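Local coordinates for protein GphF Dehydratase 1 (Archangium violaceum, PDB 6MBH) that probably dehydrates chain intermediates of the gephyronic acid polyketide synthase, here as a variant that has lost its olefin-isomerase activity, at residues D18-A23 against R96-D101; G22-T27 against R64-N69; I75-T80 against T125-R130; V183-E188 against E197-L202; C229-L234 against S276-Q281. All coordinates share one frame; numbering follows the deposited sequence. Where two conformers were deposited one is given.

Contact 1. Residues D18-A23 against R96-D101; sequences DPAPGA and RLRSED
D18 and R98 meet in a salt bridge at the surface. CB and CG of R98 lead out from strand 93-100. R98 CD lies over one face of the R96 guanidinium and 3.8 Å from D18 OD2. There the chain bends (chi3 72°), which turns the guanidinium side-on to the carboxylate. R98 NE then gives a nearly straight bond to D18 OD2 at 3.1 Å. R98 NH2 does the same to D18 OD1 at 3.0 Å. Both oxygens lie in the guanidinium plane, yet the two nitrogens come from above the carboxylate plane, since the groups are twisted 50° apart. D18 OD1 also takes the backbone N-H of A20 at its other face, an Asx turn. NH2 of R98 is further packed by the methyl groups of A20, at 3.4 Å, and A23. NH1 turns elsewhere, to a salt bridge with E105. An alanine in place of D18 would take away both oxygens and is likely to leave NE and NH2 of R98 without their acidic mate and the N-H of A20 without its Asx-turn acceptor. The loop 18-23 joins strands 14-16 and 24-30. Strand 93-100 runs between strand 24-30 and strand 103-109, which carries E105.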
# COMPACT_ATOMS: atom_id res chain seq x y z
N ASP A 18 12.47 2.70 23.25
CA ASP A 18 12.54 1.26 23.16
C ASP A 18 13.75 0.78 23.94
O ASP A 18 14.82 1.39 23.83
CB ASP A 18 12.67 0.79 21.71
CG ASP A 18 12.46 -0.71 21.56
OD1 ASP A 18 13.45 -1.46 21.57
OD2 ASP A 18 11.30 -1.14 21.45
N PRO A 19 13.62 -0.29 24.72
CA PRO A 19 14.76 -0.71 25.56
C PRO A 19 15.93 -1.22 24.75
O PRO A 19 17.06 -1.15 25.24
CB PRO A 19 14.16 -1.81 26.47
CG PRO A 19 12.93 -2.28 25.78
CD PRO A 19 12.43 -1.16 24.90
N ALA A 20 15.73 -1.65 23.51
CA ALA A 20 16.85 -2.10 22.71
C ALA A 20 17.71 -0.90 22.31
O ALA A 20 17.22 0.00 21.61
CB ALA A 20 16.35 -2.85 21.48
N PRO A 21 18.98 -0.86 22.69
CA PRO A 21 19.76 0.39 22.50
C PRO A 21 19.94 0.85 21.06
O PRO A 21 19.78 2.05 20.78
CB PRO A 21 21.09 0.05 23.17
CG PRO A 21 20.78 -1.02 24.15
CD PRO A 21 19.70 -1.84 23.53
N GLY A 22 20.26 -0.02 20.12
CA GLY A 22 20.33 0.58 18.79
C GLY A 22 18.98 0.99 18.18
O GLY A 22 18.97 1.63 17.11
N ALA A 23 17.86 0.69 18.83
CA ALA A 23 16.55 0.74 18.17
C ALA A 23 15.91 2.13 18.24
O ALA A 23 16.20 2.92 19.14
CB ALA A 23 15.59 -0.27 18.79
N ARG A 96 2.94 -0.76 15.84
CA ARG A 96 4.28 -0.35 16.28
C ARG A 96 5.27 -0.61 15.16
O ARG A 96 5.24 -1.68 14.62
CB ARG A 96 4.67 -1.21 17.48
CG ARG A 96 6.02 -0.85 18.09
CD ARG A 96 6.33 -1.82 19.20
NE ARG A 96 6.57 -3.13 18.67
CZ ARG A 96 6.76 -4.21 19.40
NH1 ARG A 96 6.60 -4.16 20.71
NH2 ARG A 96 7.10 -5.34 18.83
N LEU A 97 6.09 0.39 14.84
CA LEU A 97 7.17 0.16 13.90
C LEU A 97 8.46 0.32 14.67
O LEU A 97 8.66 1.36 15.33
CB LEU A 97 7.11 1.14 12.70
CG LEU A 97 8.23 0.98 11.65
CD1 LEU A 97 7.71 1.39 10.27
CD2 LEU A 97 9.46 1.81 11.99
N ARG A 98 9.32 -0.69 14.62
CA ARG A 98 10.64 -0.67 15.24
C ARG A 98 11.69 -0.72 14.15
O ARG A 98 11.52 -1.46 13.17
CB ARG A 98 10.84 -1.87 16.15
CG ARG A 98 9.99 -1.88 17.38
CD ARG A 98 10.35 -3.04 18.27
NE ARG A 98 11.63 -2.90 18.95
CZ ARG A 98 12.76 -3.49 18.57
NH1 ARG A 98 12.76 -4.26 17.49
NH2 ARG A 98 13.87 -3.33 19.27
N SER A 99 12.78 0.03 14.32
CA SER A 99 13.85 0.07 13.33
C SER A 99 15.20 -0.16 13.98
O SER A 99 15.54 0.48 14.99
CB SER A 99 13.88 1.41 12.60
OG SER A 99 14.88 1.41 11.60
N GLU A 100 15.98 -1.05 13.40
CA GLU A 100 17.34 -1.22 13.86
C GLU A 100 18.25 -1.22 12.64
O GLU A 100 18.03 -1.99 11.70
CB GLU A 100 17.50 -2.50 14.70
CG GLU A 100 18.81 -2.52 15.49
CD GLU A 100 18.77 -3.42 16.73
OE1 GLU A 100 19.84 -3.65 17.32
OE2 GLU A 100 17.67 -3.89 17.11
N ASP A 101 19.24 -0.33 12.64
CA ASP A 101 20.13 -0.21 11.49
C ASP A 101 19.22 0.10 10.31
O ASP A 101 18.39 1.02 10.41
CB ASP A 101 21.00 -1.46 11.40
CG ASP A 101 21.90 -1.60 12.63
OD1 ASP A 101 22.50 -0.57 13.01
OD2 ASP A 101 21.95 -2.68 13.27

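Contact 2. Residues G22-T27 against R64-N69; sequences GARCFT and RLLPGN
R24 and L65 face each other with their CA atoms 8.0 Å apart, and the CA atoms of F26 and R64 stand further off at 10.3 Å. Residues 22-27 enter strand 24-30; residues 64-69 hold the end of helix 52-65, and L66 is the first residue to leave helical angles. Side chains therefore bridge the gap. R24 reaches along the side of L65, the two running past each other in opposite directions. Its chain bends at chi3 (-65°), and this brings R24 NH1 to the carbonyl O of L65 at 2.9 Å. The bond lies in the carbonyl plane, on a lone pair, with L65 O tilted slightly from the guanidinium plane. NH2 adds a weak second bond to the same oxygen. CB of L65 sits over one face of the guanidinium, 3.6 Å from R24 NH2. Beyond it, L65 CD2 touches F26 CE1 at 3.7 Å, while L65 CG lies at the edge of the ring, in its plane. CZ of F26 meets CB of R64 at 3.9 Å. The polar end of R64 turns away, to E197 and to the backbone of R7. The chemistry is split. L65 and F26 make apolar packing between helix and strand, beside which R24 bonds a carbonyl at the helix end. The partial negative charge at this helix C-terminus would probably make the arginine's positive charge favourable there.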
# COMPACT_ATOMS: atom_id res chain seq x y z
N GLY A 22 20.26 -0.02 20.12
CA GLY A 22 20.33 0.58 18.79
C GLY A 22 18.98 0.99 18.18
O GLY A 22 18.97 1.63 17.11
N ALA A 23 17.86 0.69 18.83
CA ALA A 23 16.55 0.74 18.17
C ALA A 23 15.91 2.13 18.24
O ALA A 23 16.20 2.92 19.14
CB ALA A 23 15.59 -0.27 18.79
N ARG A 24 15.08 2.42 17.24
CA ARG A 24 14.21 3.59 17.23
C ARG A 24 12.81 3.12 16.91
O ARG A 24 12.63 2.29 16.02
CB ARG A 24 14.68 4.65 16.21
CG ARG A 24 15.98 5.34 16.72
CD ARG A 24 16.55 6.39 15.78
NE ARG A 24 16.99 5.79 14.54
CZ ARG A 24 17.25 6.47 13.43
NH1 ARG A 24 17.14 7.81 13.43
NH2 ARG A 24 17.64 5.82 12.33
N CYS A 25 11.82 3.66 17.61
CA CYS A 25 10.49 3.04 17.63
C CYS A 25 9.41 4.11 17.52
O CYS A 25 9.55 5.21 18.05
CB CYS A 25 10.31 2.22 18.92
SG CYS A 25 8.76 1.28 19.03
N PHE A 26 8.30 3.75 16.86
CA PHE A 26 7.09 4.55 16.80
C PHE A 26 5.95 3.65 17.29
O PHE A 26 5.99 2.43 17.10
CB PHE A 26 6.73 5.01 15.36
CG PHE A 26 7.81 5.84 14.66
CD1 PHE A 26 8.85 5.22 13.99
CD2 PHE A 26 7.71 7.22 14.62
CE1 PHE A 26 9.85 5.99 13.32
CE2 PHE A 26 8.71 8.00 13.98
CZ PHE A 26 9.74 7.37 13.30
N THR A 27 4.92 4.26 17.88
CA THR A 27 3.67 3.52 18.11
C THR A 27 2.52 4.51 17.94
O THR A 27 2.64 5.69 18.32
CB THR A 27 3.57 2.82 19.50
OG1 THR A 27 4.56 1.78 19.62
CG2 THR A 27 2.23 2.13 19.72
N ARG A 64 11.42 10.08 8.49
CA ARG A 64 11.63 10.61 9.84
C ARG A 64 12.92 10.13 10.49
O ARG A 64 13.49 10.86 11.33
CB ARG A 64 10.43 10.25 10.73
CG ARG A 64 9.14 11.06 10.34
CD ARG A 64 7.81 10.40 10.83
NE ARG A 64 6.70 11.29 10.48
CZ ARG A 64 6.18 11.42 9.25
NH1 ARG A 64 6.68 10.74 8.22
NH2 ARG A 64 5.17 12.25 9.03
N LEU A 65 13.40 8.92 10.16
CA LEU A 65 14.58 8.36 10.80
C LEU A 65 15.87 8.66 10.05
O LEU A 65 16.96 8.65 10.65
CB LEU A 65 14.44 6.85 10.92
CG LEU A 65 13.30 6.38 11.86
CD1 LEU A 65 13.24 4.89 11.87
CD2 LEU A 65 13.48 6.86 13.32
N LEU A 66 15.79 8.86 8.76
CA LEU A 66 17.02 8.91 7.94
C LEU A 66 17.27 10.34 7.47
O LEU A 66 16.34 11.01 7.05
CB LEU A 66 16.88 7.99 6.72
CG LEU A 66 16.66 6.50 7.04
CD1 LEU A 66 16.56 5.64 5.78
CD2 LEU A 66 17.78 6.00 7.97
N PRO A 67 18.49 10.84 7.56
CA PRO A 67 18.70 12.25 7.29
C PRO A 67 18.71 12.48 5.80
O PRO A 67 18.91 11.56 4.99
CB PRO A 67 20.06 12.54 7.94
CG PRO A 67 20.73 11.26 7.95
CD PRO A 67 19.68 10.23 8.18
N GLY A 68 18.39 13.70 5.43
CA GLY A 68 18.39 14.02 4.02
C GLY A 68 17.59 15.25 3.70
O GLY A 68 16.75 15.70 4.47
N ASN A 69 17.85 15.77 2.51
CA ASN A 69 17.03 16.83 1.96
C ASN A 69 15.62 16.33 1.62
O ASN A 69 15.38 15.15 1.32
CB ASN A 69 17.69 17.40 0.69
CG ASN A 69 18.89 18.24 1.01
OD1 ASN A 69 18.88 18.96 2.00
ND2 ASN A 69 19.96 18.21 0.14

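Contact 3. Residues I75-T80 against T125-R130; sequences IVEDVT and TGRIAR
The antiparallel pairing of E77 with R127 belongs to the sheet of the double hotdog fold, where strand 73-81 lies beside strand 121-131. I75 pairs with A129, E77 with R127 and T80 with T125, each through two backbone hydrogen bonds. Between E77 and T80 the register slips by one, a beta bulge. D78 sits at the corner with positive phi, and the chain turns there. G126 faces this bulge. A side chain on it would press on E77 O and V79 CB. Over the sheet, E77 OE1 makes a salt bridge to R127 NH1 at 2.7 Å. R127 folds back through its chi3 (-84°), which lays one guanidinium face over E77 CB, 3.5 Å from R127 NH1. The carboxylate and guanidinium planes stand 77° apart. CB of D78 touches R127 NH2 at 3.3 Å. Water 1 fills in at the bulge. It donates to D78 O at 2.7 Å and also bonds T80 OG1 and T125 OG1. The other oxygen of E77, OE2, pairs with R231. E77 thus stands between two arginines, which would probably stabilise its negative charge, while a water serves the carbonyl that the bulge takes out of the ladder.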
# COMPACT_ATOMS: atom_id res chain seq x y z
N ILE A 75 13.00 5.05 0.16
CA ILE A 75 13.13 3.72 -0.43
C ILE A 75 12.71 2.70 0.62
O ILE A 75 13.10 2.82 1.78
CB ILE A 75 14.57 3.47 -0.91
CG1 ILE A 75 14.97 4.47 -2.02
CG2 ILE A 75 14.71 2.04 -1.36
CD1 ILE A 75 16.41 4.60 -2.24
N VAL A 76 11.82 1.77 0.24
CA VAL A 76 11.53 0.58 1.05
C VAL A 76 11.96 -0.61 0.22
O VAL A 76 11.60 -0.69 -0.95
CB VAL A 76 10.04 0.49 1.45
CG1 VAL A 76 9.82 -0.70 2.39
CG2 VAL A 76 9.63 1.76 2.13
N GLU A 77 12.77 -1.49 0.80
CA GLU A 77 13.28 -2.62 0.05
C GLU A 77 12.91 -3.92 0.74
O GLU A 77 12.77 -3.98 1.97
CB GLU A 77 14.78 -2.60 -0.08
CG GLU A 77 15.34 -1.48 -0.93
CD GLU A 77 16.85 -1.56 -0.95
OE1 GLU A 77 17.50 -1.11 0.01
OE2 GLU A 77 17.38 -2.14 -1.91
N ASP A 78 12.73 -4.95 -0.08
CA ASP A 78 12.67 -6.32 0.41
C ASP A 78 11.58 -6.45 1.49
O ASP A 78 11.79 -6.98 2.60
CB ASP A 78 14.07 -6.74 0.91
CG ASP A 78 14.14 -8.20 1.34
OD1 ASP A 78 13.59 -9.07 0.62
OD2 ASP A 78 14.75 -8.49 2.41
N VAL A 79 10.40 -5.96 1.18
CA VAL A 79 9.37 -5.83 2.20
C VAL A 79 8.41 -7.00 2.05
O VAL A 79 8.02 -7.35 0.93
CB VAL A 79 8.66 -4.46 2.17
CG1 VAL A 79 8.34 -3.97 0.77
CG2 VAL A 79 7.35 -4.49 3.07
N THR A 80 8.16 -7.72 3.18
CA THR A 80 7.21 -8.83 3.24
C THR A 80 6.06 -8.46 4.17
O THR A 80 6.27 -7.82 5.21
CB THR A 80 7.92 -10.10 3.71
OG1 THR A 80 8.95 -10.39 2.75
CG2 THR A 80 6.98 -11.31 3.76
N THR A 125 7.96 -6.66 7.54
CA THR A 125 9.40 -6.48 7.76
C THR A 125 10.03 -5.97 6.46
O THR A 125 9.52 -6.22 5.38
CB THR A 125 10.18 -7.75 8.12
OG1 THR A 125 9.97 -8.77 7.12
CG2 THR A 125 9.89 -8.30 9.51
N GLY A 126 11.15 -5.26 6.57
CA GLY A 126 11.82 -4.81 5.35
C GLY A 126 13.00 -3.94 5.70
O GLY A 126 13.44 -3.91 6.85
N ARG A 127 13.53 -3.22 4.71
CA ARG A 127 14.66 -2.31 4.92
C ARG A 127 14.22 -0.92 4.44
O ARG A 127 13.44 -0.82 3.50
CB ARG A 127 15.91 -2.72 4.13
CG ARG A 127 16.63 -3.97 4.69
CD ARG A 127 17.86 -4.36 3.84
NE ARG A 127 17.49 -5.18 2.68
CZ ARG A 127 17.54 -4.78 1.40
NH1 ARG A 127 17.97 -3.56 1.08
NH2 ARG A 127 17.16 -5.62 0.44
N ILE A 128 14.71 0.15 5.08
CA ILE A 128 14.45 1.51 4.61
C ILE A 128 15.75 2.18 4.20
O ILE A 128 16.82 1.87 4.74
CB ILE A 128 13.73 2.40 5.65
CG1 ILE A 128 14.50 2.33 7.01
CG2 ILE A 128 12.23 2.08 5.73
CD1 ILE A 128 13.99 3.33 8.03
N ALA A 129 15.65 3.13 3.26
CA ALA A 129 16.81 3.85 2.76
C ALA A 129 16.34 5.18 2.21
O ALA A 129 15.13 5.41 2.07
CB ALA A 129 17.59 3.07 1.68
N ARG A 130 17.32 6.06 1.89
CA ARG A 130 16.94 7.27 1.16
C ARG A 130 18.15 7.75 0.37
O ARG A 130 19.29 7.55 0.78
CB ARG A 130 16.34 8.34 2.12
CG ARG A 130 17.22 9.08 3.03
CD ARG A 130 16.35 9.98 3.91
NE ARG A 130 15.87 11.20 3.25
CZ ARG A 130 15.03 12.08 3.79
NH1 ARG A 130 14.56 11.90 5.02
NH2 ARG A 130 14.63 13.14 3.11
O HOH W 1 11.14 -8.93 4.39

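Contact 4. Residues V183-E188 against E197-L202; sequences VCLQGE and ELHPAL
L185 drops both of its methyl groups onto the start of helix 200-214. L185 CD2 touches A201 CB at 3.8 Å and lies 3.9 Å from the backbone N of L202. CD1 takes the other branch. L185 CD1 meets H199 CB at 4.0 Å, near the ring carbon CG, and L202 CB at 4.1 Å. CG of L185 points away from its own carbonyl carbon (chi1 -53°), which directs the fork at the helix. Two residues earlier, V183 CG1 packs against L202 CG at 3.9 Å. The side-chain contacts are van der Waals packing between buried residues. The next shell holds the helix start in place. H199 is the N-cap. H199 ND1 accepts the backbone N-H of A201 at 2.8 Å, almost in the plane of the ring. L202 N bonds back to H199 O. The far ring nitrogen, NE2, is hydrogen-bonded to E192, so the imidazole is fixed at both nitrogens. The ring of Y196 also meets that of H199, their planes at about 40°. On the strand side, L185 pairs through its backbone with R240 and packs on A190 of helix 187-191. Dehydratases of this family commonly carry a catalytic aspartate near the beginning of this second hotdog helix. With an alanine at L185 both methyl branches would go, which would probably open a gap beside A201 and L202 and leave the H199 side chain less tightly packed. The chemistry is apolar packing beside a helix start where the N-H of A201, without an earlier helical carbonyl to bond to, is capped by H199 ND1, and H199 is itself held by E192.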
# COMPACT_ATOMS: atom_id res chain seq x y z
N VAL A 183 -5.77 7.65 -11.50
CA VAL A 183 -6.24 7.46 -10.13
C VAL A 183 -6.36 8.85 -9.50
O VAL A 183 -5.44 9.66 -9.62
CB VAL A 183 -5.24 6.58 -9.37
CG1 VAL A 183 -5.50 6.71 -7.88
CG2 VAL A 183 -5.42 5.10 -9.86
N CYS A 184 -7.51 9.16 -8.89
CA CYS A 184 -7.70 10.46 -8.24
C CYS A 184 -8.42 10.26 -6.90
O CYS A 184 -9.47 9.61 -6.87
CB CYS A 184 -8.55 11.36 -9.13
SG CYS A 184 -8.60 13.11 -8.64
N LEU A 185 -7.88 10.83 -5.81
CA LEU A 185 -8.63 10.87 -4.56
C LEU A 185 -9.60 12.04 -4.52
O LEU A 185 -9.34 13.13 -5.02
CB LEU A 185 -7.69 10.98 -3.37
CG LEU A 185 -6.59 9.92 -3.32
CD1 LEU A 185 -5.68 10.33 -2.16
CD2 LEU A 185 -7.19 8.51 -3.08
N GLN A 186 -10.70 11.84 -3.80
CA GLN A 186 -11.57 12.95 -3.48
C GLN A 186 -11.95 12.82 -2.01
O GLN A 186 -11.44 11.95 -1.31
CB GLN A 186 -12.81 13.00 -4.41
CG GLN A 186 -12.61 13.64 -5.83
CD GLN A 186 -13.94 14.09 -6.43
OE1 GLN A 186 -14.99 13.62 -5.99
NE2 GLN A 186 -13.91 15.02 -7.38
N GLY A 187 -12.82 13.70 -1.55
CA GLY A 187 -13.36 13.64 -0.19
C GLY A 187 -12.28 13.74 0.88
O GLY A 187 -11.30 14.48 0.78
N GLU A 188 -12.51 12.98 1.95
CA GLU A 188 -11.63 13.05 3.10
C GLU A 188 -10.23 12.59 2.73
O GLU A 188 -9.25 13.16 3.21
CB GLU A 188 -12.22 12.19 4.21
CG GLU A 188 -11.43 12.17 5.44
CD GLU A 188 -12.20 11.50 6.58
OE1 GLU A 188 -11.63 11.37 7.70
OE2 GLU A 188 -13.37 11.10 6.36
N GLU A 197 3.02 10.20 3.21
CA GLU A 197 4.05 10.19 2.17
C GLU A 197 3.42 9.79 0.86
O GLU A 197 3.50 10.53 -0.13
CB GLU A 197 5.19 9.22 2.53
CG GLU A 197 5.81 9.42 3.92
CD GLU A 197 6.29 10.85 4.21
OE1 GLU A 197 6.47 11.70 3.30
OE2 GLU A 197 6.46 11.12 5.41
N LEU A 198 2.68 8.68 0.88
CA LEU A 198 1.88 8.26 -0.27
C LEU A 198 0.59 7.67 0.26
O LEU A 198 0.58 6.54 0.77
CB LEU A 198 2.63 7.25 -1.13
CG LEU A 198 1.92 6.76 -2.37
CD1 LEU A 198 1.56 7.91 -3.29
CD2 LEU A 198 2.83 5.74 -3.06
N HIS A 199 -0.51 8.40 0.12
CA HIS A 199 -1.75 7.95 0.78
C HIS A 199 -2.07 6.48 0.43
O HIS A 199 -2.15 6.13 -0.76
CB HIS A 199 -2.94 8.86 0.38
CG HIS A 199 -4.15 8.71 1.28
ND1 HIS A 199 -4.77 7.49 1.52
CD2 HIS A 199 -4.80 9.62 2.05
CE1 HIS A 199 -5.74 7.66 2.41
NE2 HIS A 199 -5.77 8.94 2.74
N PRO A 200 -2.29 5.63 1.42
CA PRO A 200 -2.63 4.22 1.16
C PRO A 200 -3.79 4.05 0.23
O PRO A 200 -3.77 3.09 -0.52
CB PRO A 200 -2.97 3.69 2.55
CG PRO A 200 -2.14 4.52 3.50
CD PRO A 200 -2.08 5.92 2.84
N ALA A 201 -4.81 4.95 0.24
CA ALA A 201 -5.92 4.80 -0.69
C ALA A 201 -5.46 5.03 -2.13
O ALA A 201 -6.02 4.43 -3.06
CB ALA A 201 -7.02 5.79 -0.38
N LEU A 202 -4.44 5.88 -2.34
CA LEU A 202 -3.98 6.11 -3.70
C LEU A 202 -3.12 4.93 -4.19
O LEU A 202 -3.30 4.46 -5.33
CB LEU A 202 -3.21 7.44 -3.77
CG LEU A 202 -2.83 7.85 -5.21
CD1 LEU A 202 -2.85 9.33 -5.28
CD2 LEU A 202 -1.40 7.39 -5.40

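Contact 5. Residues C229-L234 against S276-Q281; sequences CARIEL and SVDALQ
I232 and V277 sit opposite each other in an antiparallel pair of strands, 224-234 and 273-284, in the second half of the double hotdog. The regular pairing is interrupted by a classic beta bulge, where A230 and R231 both face D278. The backbone bonds come first. E233 and S276 bond both ways. D278 N gives a nearly straight bond to R231 O at 2.8 Å. D278 O serves the bulge: A230 N donates to it at 2.9 Å, R231 N only weakly. CA-H contacts fill the places between, as from I232 CA to S276 O at 3.2 Å. Apolar contacts form a second group. I232 CG1 meets V277 CG2 at 4.2 Å, on the side where L55 of helix 52-65 covers I232. At the bulge the methyl groups of A230 and A279 touch. The polar side chains of R231, E233, S276 and D278 share the other face. The R231 side chain is extended from CG to NE, and its NE bonds E233 OE2 at 2.8 Å, in the guanidinium plane and on the anti lone pair of that oxygen. Its NH1 goes to E77. The carboxylate of D278 lies alongside the arginine, pointing the same way, and touches it through carbon rather than nitrogen. S276 OG rests 3.5 Å from E233 CB. Water 2 bonds this hydroxyl and donates to E233 O at 3.2 Å.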
# COMPACT_ATOMS: atom_id res chain seq x y z
N CYS A 229 7.08 -6.75 -1.85
CA CYS A 229 7.62 -6.25 -3.11
C CYS A 229 9.12 -6.09 -2.94
O CYS A 229 9.65 -6.11 -1.82
CB CYS A 229 6.96 -4.98 -3.57
SG CYS A 229 7.44 -3.57 -2.65
N ALA A 230 9.84 -6.01 -4.08
CA ALA A 230 11.29 -5.92 -4.03
C ALA A 230 11.72 -4.51 -3.66
O ALA A 230 12.69 -4.34 -2.92
CB ALA A 230 11.92 -6.30 -5.39
N ARG A 231 11.03 -3.49 -4.21
CA ARG A 231 11.50 -2.13 -3.95
C ARG A 231 10.36 -1.15 -4.19
O ARG A 231 9.61 -1.29 -5.15
CB ARG A 231 12.69 -1.78 -4.88
CG ARG A 231 13.23 -0.41 -4.75
CD ARG A 231 14.44 -0.25 -5.75
NE ARG A 231 15.39 0.73 -5.27
CZ ARG A 231 16.37 0.45 -4.42
NH1 ARG A 231 16.51 -0.79 -3.94
NH2 ARG A 231 17.22 1.40 -4.02
N ILE A 232 10.26 -0.14 -3.33
CA ILE A 232 9.40 1.03 -3.57
C ILE A 232 10.30 2.25 -3.48
O ILE A 232 11.07 2.37 -2.53
CB ILE A 232 8.27 1.15 -2.54
CG1 ILE A 232 7.33 -0.02 -2.64
CG2 ILE A 232 7.45 2.38 -2.79
CD1 ILE A 232 6.49 -0.16 -1.30
N GLU A 233 10.25 3.12 -4.49
CA GLU A 233 11.00 4.39 -4.42
C GLU A 233 9.96 5.50 -4.52
O GLU A 233 9.14 5.48 -5.45
CB GLU A 233 12.03 4.56 -5.56
CG GLU A 233 13.20 3.60 -5.54
CD GLU A 233 14.19 3.81 -6.70
OE1 GLU A 233 13.92 4.69 -7.54
OE2 GLU A 233 15.22 3.09 -6.74
N LEU A 234 9.95 6.46 -3.58
CA LEU A 234 9.02 7.58 -3.62
C LEU A 234 9.77 8.90 -3.81
O LEU A 234 10.60 9.26 -2.98
CB LEU A 234 8.23 7.67 -2.33
CG LEU A 234 7.12 8.74 -2.31
CD1 LEU A 234 5.97 8.35 -3.28
CD2 LEU A 234 6.52 8.89 -0.92
N SER A 276 7.92 4.38 -7.81
CA SER A 276 8.06 3.14 -8.58
C SER A 276 7.90 1.96 -7.62
O SER A 276 8.36 2.04 -6.47
CB SER A 276 9.39 3.10 -9.33
OG SER A 276 10.45 3.19 -8.41
N VAL A 277 7.24 0.90 -8.06
CA VAL A 277 7.07 -0.34 -7.29
C VAL A 277 7.61 -1.48 -8.15
O VAL A 277 7.10 -1.71 -9.25
CB VAL A 277 5.58 -0.62 -6.95
CG1 VAL A 277 5.44 -1.94 -6.18
CG2 VAL A 277 5.05 0.57 -6.14
N ASP A 278 8.69 -2.14 -7.69
CA ASP A 278 9.30 -3.22 -8.44
C ASP A 278 8.90 -4.55 -7.81
O ASP A 278 9.12 -4.75 -6.60
CB ASP A 278 10.82 -3.12 -8.43
CG ASP A 278 11.30 -1.84 -9.12
OD1 ASP A 278 10.61 -1.39 -10.05
OD2 ASP A 278 12.37 -1.33 -8.73
N ALA A 279 8.34 -5.43 -8.65
CA ALA A 279 8.09 -6.83 -8.31
C ALA A 279 7.21 -6.92 -7.07
O ALA A 279 7.55 -7.58 -6.08
CB ALA A 279 9.40 -7.57 -8.14
N LEU A 280 6.07 -6.26 -7.16
CA LEU A 280 4.93 -6.52 -6.30
C LEU A 280 4.51 -7.98 -6.45
O LEU A 280 4.22 -8.42 -7.57
CB LEU A 280 3.80 -5.60 -6.70
CG LEU A 280 2.47 -5.86 -5.96
CD1 LEU A 280 2.62 -5.58 -4.47
CD2 LEU A 280 1.38 -5.08 -6.55
N GLN A 281 4.46 -8.70 -5.33
CA GLN A 281 4.05 -10.09 -5.32
C GLN A 281 2.64 -10.14 -4.78
O GLN A 281 2.37 -9.59 -3.70
CB GLN A 281 4.98 -10.96 -4.48
CG GLN A 281 6.47 -10.91 -4.92
CD GLN A 281 6.72 -11.53 -6.31
OE1 GLN A 281 5.85 -12.20 -6.90
NE2 GLN A 281 7.90 -11.32 -6.83
O HOH W 2 10.36 6.44 -8.22

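Overall arrangement
Contacts 1 and 2 share G22 and A23, and their centres lie about 9 Å apart. Backbone bonds join strands 24-30 and 93-100 there, such as S99 N to R24 O. Contact 2 reaches contact 3 through R130, whose guanidinium makes weak hydrogen bonds to L66 O and N69 O. Contacts 3 and 5 also have centres about 9 Å apart. The salt bridge of E77 OE2 and R231 NH1, 2.6 Å long, links them across the two hotdog halves. Contact 4 is about 18 Å from contact 5 between centres, yet L198 packs on L234. Its E197 also forms a salt bridge with R64 of contact 2. No bound ligand marks the active site here.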